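Local coordinates for pesticidal crystal protein Cry4Aa (Bacillus thuringiensis, PDB 2C9K) that kills mosquito larvae by binding to midgut epithelial cells and promoting their colloid-osmotic lysis, at residues 15-20 against 244-249. Numbering follows the deposited sequence.
Sequences TGFGFT and PNYDVG
Phe17 meets Asn245 and Tyr246 in two different ways, and its ring makes nearly all of the contact. Toward Tyr246 it presents its outer end: CZ of Phe17 sits over the middle of the tyrosine ring, the centroids of the Phe17 and Tyr246 rings are 4.8 Å apart and the planes meet at 64°, consistent with a tilted T-shaped (edge-to-face) pair with tyrosine giving the face. Toward Asn245 the same ring offers a face, with CB of Asn245 above its centre as a CH-pi contact; the amide plane stands at 82° to the ring, and OD1 of Asn245, which also has a weak hydrogen bond with Ser257 OG, comes to 3.5 Å from CD1 of Phe17. The backbone of the 3-10 segment that runs through Tyr246 brings Asn245 CB over the phenylalanine face, while Tyr246, with CG anti to its carbonyl carbon (chi1 -74°), turns its own ring so that a face meets Phe17 CZ. No hydrogen bond spans the two segments. Phe17 is the first residue beyond helix 5-16, and the 3-10 segment lies in the chain leading from helix 222-240 to strand 255-256, so the contact joins the exit of helix 5-16 to the connection after helix 222-240, within the N-terminal helical domain of a delta-endotoxin, the domain associated with pore formation in this family. Leu25 touches both Phe17 and Tyr246, and Leu242 packs on the phenylalanine. Farther out, Tyr246 OH is hydrogen-bonded to Asn148 ND2 of helix 140-164, while backbone hydrogen bonding between Phe17 and Val255 ties the helix exit to the strand.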
ATOM      1  N   THR A  15      11.227  -2.477   6.714  1.00 29.27           N
ATOM      2  CA  THR A  15      12.157  -2.620   7.827  1.00 29.88           C
ATOM      3  C   THR A  15      13.597  -2.601   7.325  1.00 29.73           C
ATOM      4  O   THR A  15      14.492  -2.102   7.992  1.00 29.60           O
ATOM      5  CB  THR A  15      11.914  -3.951   8.549  1.00 30.03           C
ATOM      6  OG1 THR A  15      10.568  -3.983   9.033  1.00 32.88           O
ATOM      7  CG2 THR A  15      12.871  -4.119   9.706  1.00 29.35           C
ATOM      8  N   GLY A  16      13.799  -3.136   6.131  1.00 30.40           N
ATOM      9  CA  GLY A  16      15.129  -3.210   5.565  1.00 33.37           C
ATOM     10  C   GLY A  16      15.828  -1.915   5.227  1.00 35.58           C
ATOM     11  O   GLY A  16      17.055  -1.843   5.317  1.00 36.88           O
ATOM     12  N   PHE A  17      15.071  -0.900   4.823  1.00 37.94           N
ATOM     13  CA  PHE A  17      15.675   0.378   4.470  1.00 40.23           C
ATOM     14  C   PHE A  17      16.101   1.184   5.686  1.00 42.52           C
ATOM     15  O   PHE A  17      16.507   2.341   5.562  1.00 41.60           O
ATOM     16  CB  PHE A  17      14.716   1.195   3.610  1.00 39.20           C
ATOM     17  CG  PHE A  17      14.587   0.677   2.211  1.00 38.45           C
ATOM     18  CD1 PHE A  17      13.401   0.121   1.768  1.00 38.69           C
ATOM     19  CD2 PHE A  17      15.673   0.709   1.348  1.00 37.53           C
ATOM     20  CE1 PHE A  17      13.302  -0.402   0.480  1.00 38.76           C
ATOM     21  CE2 PHE A  17      15.584   0.191   0.064  1.00 37.74           C
ATOM     22  CZ  PHE A  17      14.395  -0.367  -0.367  1.00 38.51           C
ATOM     23  N   GLY A  18      16.027   0.543   6.853  1.00 47.24           N
ATOM     24  CA  GLY A  18      16.391   1.169   8.115  1.00 51.91           C
ATOM     25  C   GLY A  18      17.818   1.678   8.235  1.00 54.69           C
ATOM     26  O   GLY A  18      18.037   2.740   8.819  1.00 55.73           O
ATOM     27  N   PHE A  19      18.797   0.956   7.691  1.00 56.92           N
ATOM     28  CA  PHE A  19      20.180   1.419   7.803  1.00 58.50           C
ATOM     29  C   PHE A  19      20.867   1.705   6.462  1.00 60.02           C
ATOM     30  O   PHE A  19      20.248   2.210   5.524  1.00 61.89           O
ATOM     31  CB  PHE A  19      21.014   0.408   8.601  1.00 58.25           C
ATOM     32  CG  PHE A  19      20.201  -0.494   9.490  1.00 57.10           C
ATOM     33  CD1 PHE A  19      19.586  -1.641   8.971  1.00 57.94           C
ATOM     34  CD2 PHE A  19      20.080  -0.218  10.855  1.00 56.61           C
ATOM     35  CE1 PHE A  19      18.866  -2.508   9.800  1.00 57.43           C
ATOM     36  CE2 PHE A  19      19.363  -1.073  11.696  1.00 58.04           C
ATOM     37  CZ  PHE A  19      18.755  -2.228  11.162  1.00 57.51           C
ATOM     38  N   THR A  20      22.157   1.384   6.393  1.00 60.03           N
ATOM     39  CA  THR A  20      22.979   1.571   5.191  1.00 59.79           C
ATOM     40  C   THR A  20      24.335   0.905   5.433  1.00 59.21           C
ATOM     41  O   THR A  20      25.169   1.425   6.178  1.00 58.60           O
ATOM     42  CB  THR A  20      23.188   3.072   4.868  1.00 60.30           C
ATOM     43  OG1 THR A  20      24.172   3.211   3.834  1.00 59.86           O
ATOM     44  CG2 THR A  20      23.633   3.825   6.107  1.00 61.07           C
ATOM     45  N   PRO A 244      11.969   2.919  -5.076  1.00 24.19           N
ATOM     46  CA  PRO A 244      12.775   4.140  -5.131  1.00 23.47           C
ATOM     47  C   PRO A 244      13.765   4.231  -3.993  1.00 22.68           C
ATOM     48  O   PRO A 244      14.741   4.957  -4.076  1.00 23.86           O
ATOM     49  CB  PRO A 244      11.727   5.246  -5.076  1.00 24.73           C
ATOM     50  CG  PRO A 244      10.536   4.611  -5.725  1.00 25.13           C
ATOM     51  CD  PRO A 244      10.535   3.247  -5.082  1.00 24.10           C
ATOM     52  N   ASN A 245      13.505   3.502  -2.920  1.00 23.69           N
ATOM     53  CA  ASN A 245      14.398   3.518  -1.768  1.00 24.64           C
ATOM     54  C   ASN A 245      15.699   2.808  -2.121  1.00 25.66           C
ATOM     55  O   ASN A 245      16.722   3.009  -1.468  1.00 26.24           O
ATOM     56  CB  ASN A 245      13.742   2.822  -0.574  1.00 23.84           C
ATOM     57  CG  ASN A 245      12.446   3.491  -0.140  1.00 25.60           C
ATOM     58  OD1 ASN A 245      11.782   3.025   0.789  1.00 25.28           O
ATOM     59  ND2 ASN A 245      12.079   4.586  -0.805  1.00 24.56           N
ATOM     60  N   TYR A 246      15.659   1.971  -3.156  1.00 26.86           N
ATOM     61  CA  TYR A 246      16.847   1.248  -3.578  1.00 28.29           C
ATOM     62  C   TYR A 246      17.820   2.172  -4.297  1.00 29.58           C
ATOM     63  O   TYR A 246      18.950   1.775  -4.575  1.00 31.40           O
ATOM     64  CB  TYR A 246      16.480   0.083  -4.501  1.00 29.18           C
ATOM     65  CG  TYR A 246      15.843  -1.108  -3.802  1.00 31.30           C
ATOM     66  CD1 TYR A 246      16.507  -1.782  -2.771  1.00 31.95           C
ATOM     67  CD2 TYR A 246      14.581  -1.568  -4.174  1.00 31.44           C
ATOM     68  CE1 TYR A 246      15.925  -2.881  -2.126  1.00 30.21           C
ATOM     69  CE2 TYR A 246      13.996  -2.665  -3.534  1.00 31.40           C
ATOM     70  CZ  TYR A 246      14.671  -3.312  -2.512  1.00 30.10           C
ATOM     71  OH  TYR A 246      14.074  -4.369  -1.860  1.00 28.26           O
ATOM     72  N   ASP A 247      17.389   3.398  -4.599  1.00 29.23           N
ATOM     73  CA  ASP A 247      18.246   4.361  -5.291  1.00 28.65           C
ATOM     74  C   ASP A 247      19.281   4.917  -4.331  1.00 28.31           C
ATOM     75  O   ASP A 247      19.085   5.970  -3.725  1.00 29.46           O
ATOM     76  CB  ASP A 247      17.412   5.506  -5.878  1.00 30.31           C
ATOM     77  CG  ASP A 247      18.257   6.523  -6.661  1.00 33.33           C
ATOM     78  OD1 ASP A 247      17.732   7.111  -7.634  1.00 35.73           O
ATOM     79  OD2 ASP A 247      19.433   6.752  -6.306  1.00 33.52           O
ATOM     80  N   VAL A 248      20.384   4.195  -4.196  1.00 26.05           N
ATOM     81  CA  VAL A 248      21.466   4.589  -3.314  1.00 23.69           C
ATOM     82  C   VAL A 248      21.849   6.051  -3.488  1.00 23.83           C
ATOM     83  O   VAL A 248      22.371   6.683  -2.572  1.00 25.14           O
ATOM     84  CB  VAL A 248      22.698   3.726  -3.568  1.00 21.84           C
ATOM     85  CG1 VAL A 248      23.856   4.219  -2.724  1.00 19.77           C
ATOM     86  CG2 VAL A 248      22.368   2.278  -3.274  1.00 19.39           C
ATOM     87  N   GLY A 249      21.608   6.592  -4.673  1.00 23.79           N
ATOM     88  CA  GLY A 249      21.939   7.984  -4.900  1.00 23.02           C
ATOM     89  C   GLY A 249      21.040   8.874  -4.071  1.00 22.70           C
ATOM     90  O   GLY A 249      21.523   9.701  -3.302  1.00 22.63           O
TER